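Local coordinates for hypothetical protein Atu0120 (Agrobacterium tumefaciens, PDB 2I6H) that is of unknown function, an all-helical member of the bacterial DUF924 family crystallised as a two-chain assembly with bound calcium ions, at residues D36-A41 and R132-L137; H141-A146 and L186-T191; E167-I172 and G177-R182. All blocks are in the same frame, centred on the assembly; numbering follows the deposited sequence. Where two conformers were deposited one is given.

Interaction 1: residues D36-A41 and R132-L137; sequences DFWKKA and RVFFYL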
loop_
_atom_site.group_PDB
_atom_site.type_symbol
_atom_site.label_atom_id
_atom_site.label_comp_id
_atom_site.label_asym_id
_atom_site.label_seq_id
_atom_site.Cartn_x
_atom_site.Cartn_y
_atom_site.Cartn_z
ATOM N N ASP A 36 -0.009 15.562 15.927
ATOM C CA ASP A 36 0.712 14.718 16.920
ATOM C C ASP A 36 0.019 13.353 17.126
ATOM O O ASP A 36 0.655 12.307 17.171
ATOM C CB ASP A 36 0.783 15.448 18.258
ATOM C CG ASP A 36 1.865 16.501 18.298
ATOM O OD1 ASP A 36 2.648 16.597 17.322
ATOM O OD2 ASP A 36 1.923 17.220 19.312
ATOM N N PHE A 37 -1.293 13.393 17.311
ATOM C CA PHE A 37 -2.098 12.172 17.440
ATOM C C PHE A 37 -1.901 11.237 16.212
ATOM O O PHE A 37 -1.707 10.028 16.356
ATOM C CB PHE A 37 -3.570 12.579 17.569
ATOM C CG PHE A 37 -4.553 11.432 17.374
ATOM C CD1 PHE A 37 -4.978 10.651 18.450
ATOM C CD2 PHE A 37 -5.086 11.165 16.109
ATOM C CE1 PHE A 37 -5.903 9.598 18.248
ATOM C CE2 PHE A 37 -6.006 10.102 15.908
ATOM C CZ PHE A 37 -6.405 9.337 16.973
ATOM N N TRP A 38 -1.984 11.817 15.020
ATOM C CA TRP A 38 -1.822 11.042 13.774
ATOM C C TRP A 38 -0.414 10.408 13.695
ATOM O O TRP A 38 -0.269 9.191 13.359
ATOM C CB TRP A 38 -2.092 11.936 12.581
ATOM C CG TRP A 38 -2.477 11.148 11.285
ATOM C CD1 TRP A 38 -1.728 11.017 10.150
ATOM C CD2 TRP A 38 -3.676 10.398 11.062
ATOM N NE1 TRP A 38 -2.384 10.240 9.220
ATOM C CE2 TRP A 38 -3.590 9.855 9.746
ATOM C CE3 TRP A 38 -4.825 10.142 11.838
ATOM C CZ2 TRP A 38 -4.593 9.053 9.196
ATOM C CZ3 TRP A 38 -5.842 9.359 11.277
ATOM C CH2 TRP A 38 -5.719 8.830 9.965
ATOM N N LYS A 39 0.614 11.210 13.971
ATOM C CA LYS A 39 2.000 10.715 13.886
ATOM C C LYS A 39 2.223 9.577 14.889
ATOM O O LYS A 39 2.802 8.526 14.567
ATOM C CB LYS A 39 2.977 11.870 14.113
ATOM C CG LYS A 39 3.010 12.906 12.934
ATOM C CD LYS A 39 4.066 13.982 13.312
ATOM C CE LYS A 39 4.197 15.095 12.313
ATOM N NZ LYS A 39 5.053 16.286 12.807
ATOM N N LYS A 40 1.688 9.755 16.093
ATOM C CA LYS A 40 1.845 8.743 17.156
ATOM C C LYS A 40 1.164 7.432 16.777
ATOM O O LYS A 40 1.758 6.350 16.963
ATOM C CB LYS A 40 1.302 9.272 18.466
ATOM C CG LYS A 40 1.658 8.395 19.674
ATOM C CD LYS A 40 1.167 9.093 20.957
ATOM C CE LYS A 40 1.713 8.415 22.198
ATOM N NZ LYS A 40 1.192 7.038 22.361
ATOM N N ALA A 41 -0.041 7.519 16.196
ATOM C CA ALA A 41 -0.797 6.340 15.752
ATOM C C ALA A 41 -0.042 5.571 14.662
ATOM O O ALA A 41 0.114 4.351 14.765
ATOM C CB ALA A 41 -2.211 6.743 15.269
ATOM N N ARG A 132 2.666 13.130 3.232
ATOM C CA ARG A 132 2.251 13.821 2.005
ATOM C C ARG A 132 0.953 13.282 1.389
ATOM O O ARG A 132 0.114 14.059 0.890
ATOM C CB ARG A 132 3.422 13.677 1.022
ATOM C CG ARG A 132 3.444 14.631 -0.081
ATOM C CD ARG A 132 4.937 14.806 -0.556
ATOM N NE ARG A 132 5.816 15.494 0.403
ATOM C CZ ARG A 132 7.148 15.405 0.403
ATOM N NH1 ARG A 132 7.758 14.639 -0.493
ATOM N NH2 ARG A 132 7.887 16.072 1.272
ATOM N N VAL A 133 0.806 11.957 1.388
ATOM C CA VAL A 133 -0.353 11.324 0.758
ATOM C C VAL A 133 -1.711 11.843 1.306
ATOM O O VAL A 133 -2.726 11.791 0.615
ATOM C CB VAL A 133 -0.278 9.776 0.818
ATOM C CG1 VAL A 133 -0.463 9.293 2.222
ATOM C CG2 VAL A 133 -1.329 9.148 -0.186
ATOM N N PHE A 134 -1.723 12.295 2.563
ATOM C CA PHE A 134 -2.994 12.836 3.123
ATOM C C PHE A 134 -3.557 14.088 2.437
ATOM O O PHE A 134 -4.775 14.353 2.524
ATOM C CB PHE A 134 -2.906 12.906 4.654
ATOM C CG PHE A 134 -2.612 11.558 5.232
ATOM C CD1 PHE A 134 -3.623 10.591 5.230
ATOM C CD2 PHE A 134 -1.303 11.186 5.611
ATOM C CE1 PHE A 134 -3.392 9.283 5.669
ATOM C CE2 PHE A 134 -1.040 9.837 6.059
ATOM C CZ PHE A 134 -2.100 8.903 6.081
ATOM N N PHE A 135 -2.684 14.853 1.753
ATOM C CA PHE A 135 -3.123 15.955 0.899
ATOM C C PHE A 135 -3.680 15.441 -0.448
ATOM O O PHE A 135 -4.332 16.194 -1.170
ATOM C CB PHE A 135 -1.943 16.926 0.614
ATOM C CG PHE A 135 -1.534 17.724 1.799
ATOM C CD1 PHE A 135 -2.279 18.844 2.199
ATOM C CD2 PHE A 135 -0.421 17.356 2.554
ATOM C CE1 PHE A 135 -1.905 19.616 3.352
ATOM C CE2 PHE A 135 -0.010 18.129 3.680
ATOM C CZ PHE A 135 -0.780 19.265 4.086
ATOM N N TYR A 136 -3.417 14.180 -0.795
ATOM C CA TYR A 136 -3.768 13.657 -2.147
ATOM C C TYR A 136 -5.001 12.758 -2.102
ATOM O O TYR A 136 -5.746 12.623 -3.088
ATOM C CB TYR A 136 -2.567 12.882 -2.726
ATOM C CG TYR A 136 -1.264 13.680 -2.739
ATOM C CD1 TYR A 136 -1.262 15.099 -2.754
ATOM C CD2 TYR A 136 -0.035 13.001 -2.785
ATOM C CE1 TYR A 136 -0.020 15.801 -2.787
ATOM C CE2 TYR A 136 1.190 13.686 -2.813
ATOM C CZ TYR A 136 1.181 15.075 -2.822
ATOM O OH TYR A 136 2.391 15.756 -2.852
ATOM N N LEU A 137 -5.209 12.121 -0.944
ATOM C CA LEU A 137 -6.332 11.204 -0.793
ATOM C C LEU A 137 -7.704 11.838 -1.134
ATOM O O LEU A 137 -8.563 11.131 -1.686
ATOM C CB LEU A 137 -6.337 10.535 0.606
ATOM C CG LEU A 137 -5.156 9.558 0.821
ATOM C CD1 LEU A 137 -5.170 9.077 2.268
ATOM C CD2 LEU A 137 -5.318 8.365 -0.127
#

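Interaction 2: residues H141-A146 and L186-T191; sequences HAEDIA and LLRETT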
loop_
_atom_site.group_PDB
_atom_site.type_symbol
_atom_site.label_atom_id
_atom_site.label_comp_id
_atom_site.label_asym_id
_atom_site.label_seq_id
_atom_site.Cartn_x
_atom_site.Cartn_y
_atom_site.Cartn_z
ATOM N N HIS A 141 -10.596 10.185 -3.538
ATOM C CA HIS A 141 -11.941 9.941 -3.000
ATOM C C HIS A 141 -13.052 10.651 -3.751
ATOM O O HIS A 141 -14.222 10.412 -3.475
ATOM C CB HIS A 141 -11.989 10.296 -1.491
ATOM C CG HIS A 141 -11.109 9.421 -0.647
ATOM N ND1 HIS A 141 -10.506 9.866 0.507
ATOM C CD2 HIS A 141 -10.739 8.122 -0.793
ATOM C CE1 HIS A 141 -9.783 8.882 1.029
ATOM N NE2 HIS A 141 -9.914 7.810 0.268
ATOM N N ALA A 142 -12.691 11.471 -4.728
ATOM C CA ALA A 142 -13.689 12.228 -5.508
ATOM C C ALA A 142 -14.198 11.428 -6.708
ATOM O O ALA A 142 -13.407 10.773 -7.425
ATOM C CB ALA A 142 -13.092 13.573 -5.959
ATOM N N GLU A 143 -15.512 11.498 -6.945
ATOM C CA GLU A 143 -16.106 10.828 -8.105
ATOM C C GLU A 143 -16.059 11.762 -9.313
ATOM O O GLU A 143 -17.088 12.252 -9.751
ATOM C CB GLU A 143 -17.534 10.382 -7.773
ATOM C CG GLU A 143 -17.561 9.335 -6.688
ATOM C CD GLU A 143 -18.962 8.781 -6.392
ATOM O OE1 GLU A 143 -19.968 9.557 -6.369
ATOM O OE2 GLU A 143 -19.052 7.559 -6.161
ATOM N N ASP A 144 -14.853 12.046 -9.799
ATOM C CA ASP A 144 -14.669 12.838 -11.014
ATOM C C ASP A 144 -13.285 12.613 -11.551
ATOM O O ASP A 144 -12.303 12.427 -10.855
ATOM C CB ASP A 144 -14.944 14.341 -10.873
ATOM C CG ASP A 144 -13.914 15.048 -10.023
ATOM O OD1 ASP A 144 -14.046 14.968 -8.788
ATOM O OD2 ASP A 144 -12.991 15.690 -10.583
ATOM N N ILE A 145 -13.271 12.519 -12.874
ATOM C CA ILE A 145 -12.093 12.104 -13.608
ATOM C C ILE A 145 -10.928 13.043 -13.440
ATOM O O ILE A 145 -9.796 12.587 -13.280
ATOM C CB ILE A 145 -12.492 11.851 -15.095
ATOM C CG1 ILE A 145 -13.524 10.715 -15.112
ATOM C CG2 ILE A 145 -11.290 11.601 -15.972
ATOM C CD1 ILE A 145 -14.465 10.731 -16.306
ATOM N N ALA A 146 -11.188 14.360 -13.443
ATOM C CA ALA A 146 -10.089 15.336 -13.284
ATOM C C ALA A 146 -9.364 15.078 -11.958
ATOM O O ALA A 146 -8.130 15.028 -11.929
ATOM C CB ALA A 146 -10.624 16.760 -13.288
ATOM N N LEU A 186 -25.854 5.755 -0.719
ATOM C CA LEU A 186 -26.320 6.980 -1.364
ATOM C C LEU A 186 -27.664 6.831 -2.081
ATOM O O LEU A 186 -28.126 7.781 -2.723
ATOM C CB LEU A 186 -25.266 7.503 -2.332
ATOM C CG LEU A 186 -23.957 7.987 -1.648
ATOM C CD1 LEU A 186 -22.989 8.390 -2.732
ATOM C CD2 LEU A 186 -24.140 9.149 -0.629
ATOM N N LEU A 187 -28.261 5.641 -2.025
ATOM C CA LEU A 187 -29.574 5.408 -2.662
ATOM C C LEU A 187 -29.556 5.673 -4.176
ATOM O O LEU A 187 -30.508 6.237 -4.734
ATOM C CB LEU A 187 -30.697 6.220 -1.952
ATOM C CG LEU A 187 -31.076 5.788 -0.533
ATOM C CD1 LEU A 187 -30.124 6.359 0.493
ATOM C CD2 LEU A 187 -32.481 6.276 -0.184
ATOM N N ARG A 188 -28.471 5.251 -4.828
ATOM C CA ARG A 188 -28.337 5.313 -6.279
ATOM C C ARG A 188 -28.640 3.968 -6.873
ATOM O O ARG A 188 -28.330 2.922 -6.292
ATOM C CB ARG A 188 -26.897 5.702 -6.680
ATOM C CG ARG A 188 -26.377 6.838 -5.875
ATOM C CD ARG A 188 -25.099 7.440 -6.443
ATOM N NE ARG A 188 -23.918 6.599 -6.282
ATOM C CZ ARG A 188 -22.681 7.099 -6.179
ATOM N NH1 ARG A 188 -21.636 6.287 -6.048
ATOM N NH2 ARG A 188 -22.495 8.424 -6.191
ATOM N N GLU A 189 -29.219 4.008 -8.066
ATOM C CA GLU A 189 -29.561 2.803 -8.798
ATOM C C GLU A 189 -28.308 2.209 -9.436
ATOM O O GLU A 189 -27.634 2.859 -10.224
ATOM C CB GLU A 189 -30.617 3.108 -9.865
ATOM C CG GLU A 189 -31.933 3.650 -9.315
ATOM C CD GLU A 189 -32.985 3.812 -10.395
ATOM O OE1 GLU A 189 -33.357 2.794 -11.026
ATOM O OE2 GLU A 189 -33.440 4.961 -10.616
ATOM N N THR A 190 -28.027 0.967 -9.075
ATOM C CA THR A 190 -26.870 0.228 -9.507
ATOM C C THR A 190 -27.124 -0.280 -10.917
ATOM O O THR A 190 -28.183 -0.854 -11.184
ATOM C CB THR A 190 -26.632 -0.921 -8.516
ATOM O OG1 THR A 190 -26.196 -0.357 -7.270
ATOM C CG2 THR A 190 -25.598 -1.897 -9.005
ATOM N N THR A 191 -26.189 -0.024 -11.828
ATOM C CA THR A 191 -26.379 -0.465 -13.227
ATOM C C THR A 191 -26.007 -1.935 -13.358
ATOM O O THR A 191 -25.367 -2.493 -12.466
ATOM C CB THR A 191 -25.537 0.334 -14.217
ATOM O OG1 THR A 191 -24.158 -0.032 -14.058
ATOM C CG2 THR A 191 -25.741 1.848 -14.067
#

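Interaction 3: residues E167-I172 and G177-R182; sequences EEHRDI and GRFPHR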
loop_
_atom_site.group_PDB
_atom_site.type_symbol
_atom_site.label_atom_id
_atom_site.label_comp_id
_atom_site.label_asym_id
_atom_site.label_seq_id
_atom_site.Cartn_x
_atom_site.Cartn_y
_atom_site.Cartn_z
ATOM N N GLU A 167 -4.054 4.606 -8.665
ATOM C CA GLU A 167 -4.448 4.028 -9.946
ATOM C C GLU A 167 -5.657 3.115 -9.795
ATOM O O GLU A 167 -6.530 3.114 -10.668
ATOM C CB GLU A 167 -3.280 3.279 -10.603
ATOM C CG GLU A 167 -2.165 4.189 -11.088
ATOM C CD GLU A 167 -2.535 5.106 -12.282
ATOM O OE1 GLU A 167 -3.625 4.966 -12.897
ATOM O OE2 GLU A 167 -1.707 5.994 -12.590
ATOM N N GLU A 168 -5.722 2.383 -8.674
ATOM C CA GLU A 168 -6.890 1.541 -8.331
ATOM C C GLU A 168 -8.172 2.380 -8.299
ATOM O O GLU A 168 -9.225 1.985 -8.845
ATOM C CB GLU A 168 -6.706 0.926 -6.945
ATOM C CG GLU A 168 -5.658 -0.190 -6.862
ATOM C CD GLU A 168 -6.121 -1.466 -7.532
ATOM O OE1 GLU A 168 -6.994 -2.173 -6.968
ATOM O OE2 GLU A 168 -5.609 -1.759 -8.621
ATOM N N HIS A 169 -8.088 3.540 -7.645
ATOM C CA HIS A 169 -9.245 4.408 -7.542
ATOM C C HIS A 169 -9.596 4.977 -8.914
ATOM O O HIS A 169 -10.784 5.006 -9.267
ATOM C CB HIS A 169 -8.990 5.552 -6.538
ATOM C CG HIS A 169 -9.056 5.126 -5.091
ATOM N ND1 HIS A 169 -8.039 4.433 -4.456
ATOM C CD2 HIS A 169 -10.015 5.329 -4.153
ATOM C CE1 HIS A 169 -8.372 4.230 -3.192
ATOM N NE2 HIS A 169 -9.564 4.770 -2.981
ATOM N N ARG A 170 -8.592 5.443 -9.665
ATOM C CA ARG A 170 -8.847 6.071 -10.989
ATOM C C ARG A 170 -9.540 5.097 -11.935
ATOM O O ARG A 170 -10.454 5.485 -12.661
ATOM C CB ARG A 170 -7.568 6.613 -11.612
ATOM C CG ARG A 170 -7.786 7.225 -13.018
ATOM C CD ARG A 170 -6.572 7.973 -13.538
ATOM N NE ARG A 170 -5.465 7.091 -13.913
ATOM C CZ ARG A 170 -5.299 6.585 -15.128
ATOM N NH1 ARG A 170 -6.189 6.839 -16.104
ATOM N NH2 ARG A 170 -4.240 5.815 -15.373
ATOM N N ASP A 171 -9.164 3.822 -11.873
ATOM C CA ASP A 171 -9.752 2.838 -12.786
ATOM C C ASP A 171 -11.256 2.690 -12.572
ATOM O O ASP A 171 -11.983 2.574 -13.546
ATOM C CB ASP A 171 -9.110 1.478 -12.598
ATOM C CG ASP A 171 -7.713 1.406 -13.216
ATOM O OD1 ASP A 171 -7.356 2.251 -14.088
ATOM O OD2 ASP A 171 -6.966 0.501 -12.816
ATOM N N ILE A 172 -11.699 2.673 -11.301
ATOM C CA ILE A 172 -13.117 2.538 -10.991
ATOM C C ILE A 172 -13.901 3.742 -11.528
ATOM O O ILE A 172 -14.952 3.579 -12.174
ATOM C CB ILE A 172 -13.350 2.346 -9.465
ATOM C CG1 ILE A 172 -12.558 1.136 -8.943
ATOM C CG2 ILE A 172 -14.834 2.180 -9.157
ATOM C CD1 ILE A 172 -12.418 1.143 -7.413
ATOM N N GLY A 177 -17.727 6.260 -13.650
ATOM C CA GLY A 177 -17.990 7.655 -13.276
ATOM C C GLY A 177 -18.237 7.896 -11.773
ATOM O O GLY A 177 -18.459 9.033 -11.341
ATOM N N ARG A 178 -18.110 6.841 -10.976
ATOM C CA ARG A 178 -18.387 6.882 -9.534
ATOM C C ARG A 178 -17.940 5.565 -8.892
ATOM O O ARG A 178 -17.543 4.617 -9.595
ATOM C CB ARG A 178 -19.902 7.086 -9.319
ATOM C CG ARG A 178 -20.748 5.919 -9.827
ATOM C CD ARG A 178 -22.254 6.282 -9.844
ATOM N NE ARG A 178 -23.087 5.130 -10.206
ATOM C CZ ARG A 178 -24.426 5.177 -10.238
ATOM N NH1 ARG A 178 -25.072 6.308 -9.964
ATOM N NH2 ARG A 178 -25.118 4.095 -10.523
ATOM N N PHE A 179 -18.036 5.488 -7.561
ATOM C CA PHE A 179 -17.694 4.275 -6.827
ATOM C C PHE A 179 -18.971 3.516 -6.559
ATOM O O PHE A 179 -19.783 3.943 -5.714
ATOM C CB PHE A 179 -17.001 4.634 -5.510
ATOM C CG PHE A 179 -15.643 5.230 -5.712
ATOM C CD1 PHE A 179 -14.567 4.430 -6.119
ATOM C CD2 PHE A 179 -15.441 6.590 -5.499
ATOM C CE1 PHE A 179 -13.282 5.021 -6.321
ATOM C CE2 PHE A 179 -14.182 7.179 -5.686
ATOM C CZ PHE A 179 -13.110 6.402 -6.091
ATOM N N PRO A 180 -19.183 2.409 -7.284
ATOM C CA PRO A 180 -20.406 1.624 -7.111
ATOM C C PRO A 180 -20.597 1.108 -5.711
ATOM O O PRO A 180 -21.757 0.915 -5.321
ATOM C CB PRO A 180 -20.197 0.441 -8.083
ATOM C CG PRO A 180 -19.364 1.018 -9.131
ATOM C CD PRO A 180 -18.347 1.825 -8.346
ATOM N N HIS A 181 -19.506 0.885 -4.954
ATOM C CA HIS A 181 -19.645 0.466 -3.552
ATOM C C HIS A 181 -20.469 1.460 -2.704
ATOM O O HIS A 181 -20.996 1.083 -1.657
ATOM C CB HIS A 181 -18.278 0.192 -2.901
ATOM C CG HIS A 181 -17.734 -1.186 -3.175
ATOM N ND1 HIS A 181 -18.287 -2.331 -2.628
ATOM C CD2 HIS A 181 -16.682 -1.601 -3.925
ATOM C CE1 HIS A 181 -17.599 -3.386 -3.028
ATOM N NE2 HIS A 181 -16.621 -2.972 -3.815
ATOM N N ARG A 182 -20.582 2.720 -3.154
ATOM C CA ARG A 182 -21.328 3.740 -2.390
ATOM C C ARG A 182 -22.834 3.756 -2.691
ATOM O O ARG A 182 -23.578 4.503 -2.047
ATOM C CB ARG A 182 -20.780 5.135 -2.688
ATOM C CG ARG A 182 -19.302 5.283 -2.353
ATOM C CD ARG A 182 -18.862 6.724 -2.601
ATOM N NE ARG A 182 -17.421 6.880 -2.420
ATOM C CZ ARG A 182 -16.809 8.071 -2.498
ATOM N NH1 ARG A 182 -17.529 9.170 -2.750
ATOM N NH2 ARG A 182 -15.496 8.175 -2.305
#

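Interaction 1: residues D36-A41 and R132-L137
The Phe134 ring is covered on both sides. Trp38 NE1 lies 3.4 Å above the plane on one face, displaced from the centre toward the rim, and Val133 CG1 sits over the other. At the indole edge, Phe134 CE2 falls in the plane of the Trp38 ring. The pair is therefore a T-shaped (edge-to-face) stack: the five-membered ring of Trp38 and the Phe134 ring have their centroids 4.7 Å apart and their planes at 88°. The pyrrole corner leads, with Trp38 NE1 3.4 Å from Phe134 CZ and 3.5 Å from Phe134 CE2, while the benzo side follows at a looser distance, Trp38 CZ2 standing 3.7 Å from Phe134 CE1. Trp38 projects from helix 29-41 with CG anti to the backbone N (chi1 -158°), which carries the indole away from its helix and across to the turn between helices 129-132 and 137-140. There Phe134 turns its ring toward the indole, CG beside the backbone N (chi1 -58°). The turn itself is tied by Val133 O, which accepts from both Tyr136 N and Leu137 N. Trp46 joins the cluster, stacking on Trp38, meeting Phe134 edge-to-face and donating NE1 to Trp38 O; Phe57, and Leu88 and Gln92 of helix 80-97, also pack against the indole. Both rings are buried, so this is a core contact linking a helix near the N-terminus to a turn some ninety residues later. Because the N-H edge of the indole faces the pi cloud, the contact has more than a purely dispersive character: the geometry is consistent with a weak N-H...pi attraction, in which the electron-rich phenyl face gives the polar indole N-H a partner within the buried core.

Interaction 2: residues H141-A146 and L186-T191
An end-on bidentate salt bridge between Glu143 and Arg188 joins the loop leading into helix 145-155 to the loop between helices 183-186 and 192-199. Arg188 NH2 donates to Glu143 OE1 at 2.8 Å and Arg188 NH1 to Glu143 OE2 at 2.9 Å, both bonds nearly straight (N-H...O about 167°). Each oxygen uses its syn lone pair, and the carboxylate and guanidinium planes lie only 16° apart, so the two groups meet edge to edge from opposite directions. An inverse gamma turn and a helix end present them. Glu143 is the centre of the gamma turn, closed by a weak bond from Asp144 N to Ala142 O, and its side chain runs extended beyond CG. Arg188 directly follows Leu187, whose positive phi ends helix 183-186 in a Schellman motif; a bend at chi3 (-72°) then turns the guanidinium toward the acid. Leu186 CD1 rests 3.5 Å above one face of the Arg188 guanidinium, offset toward its rim, while Arg188 NE is bonded to Asn183 OD1, which limits rotation of the group. Glu143 OE2 has a second donor in the backbone N of Phe179, so that oxygen also anchors the 177-182 loop.

Interaction 3: residues E167-I172 and G177-R182
Ile172 leans from helix 160-176 onto Phe179 and Pro180 in the chain that doubles back just after the helix. Its CB already lies 4.1 Å from Phe179 CD1. There the side chain forks: Ile172 CG2, anti to the backbone N, enters the corner made by the returning loop, 3.6 Å from Pro180 CD, 3.7 Å from Arg178 O and 3.8 Å from Phe179 CD1. The other branch, with CG1 beside the backbone N (chi1 -56°), ends in Ile172 CD1, 4.1 Å from Phe179 CE1. Farther out along the phenyl ring, Phe179 CZ comes 3.8 Å from His169 CD2, one turn back on the helix; these two rings meet obliquely, with planes at 80°. On its other flank Phe179 CD2 lies 3.3 Å above the guanidinium of Arg182, toward the rim. The reversal starts at Gly177, whose positive phi ends the helix, and the unit is thus a helix end covered by its own following loop. Tyr197 of helix 192-199 also packs on Ile172 and Pro180. The attraction across the contact is mainly dispersive, resting on carbon contacts; the imidazole meets Phe179 through carbon, while His169 ND1 is engaged by His165 O on its own helix.

Overall arrangement
Interactions 2 and 3 form one neighbourhood, with centres 8 Å apart, whereas interaction 1 lies across the centre of the chain, its centre about 26 Å from that of interaction 2 and about 23 Å from that of interaction 3. Along the sequence interaction 1 closes first; interaction 2 then spans residues 141-191, and interaction 3 falls wholly within that span. Helices 145-155 and 160-176 are consecutive, and Arg178 NH2 donates to Glu189 O, adding a direct link between the 177-182 and 186-191 segments. Interaction 1 thus lies in a buried aromatic cluster beside helix 29-41, while interactions 2 and 3 bring the C-terminal loops against the end of helix 160-176.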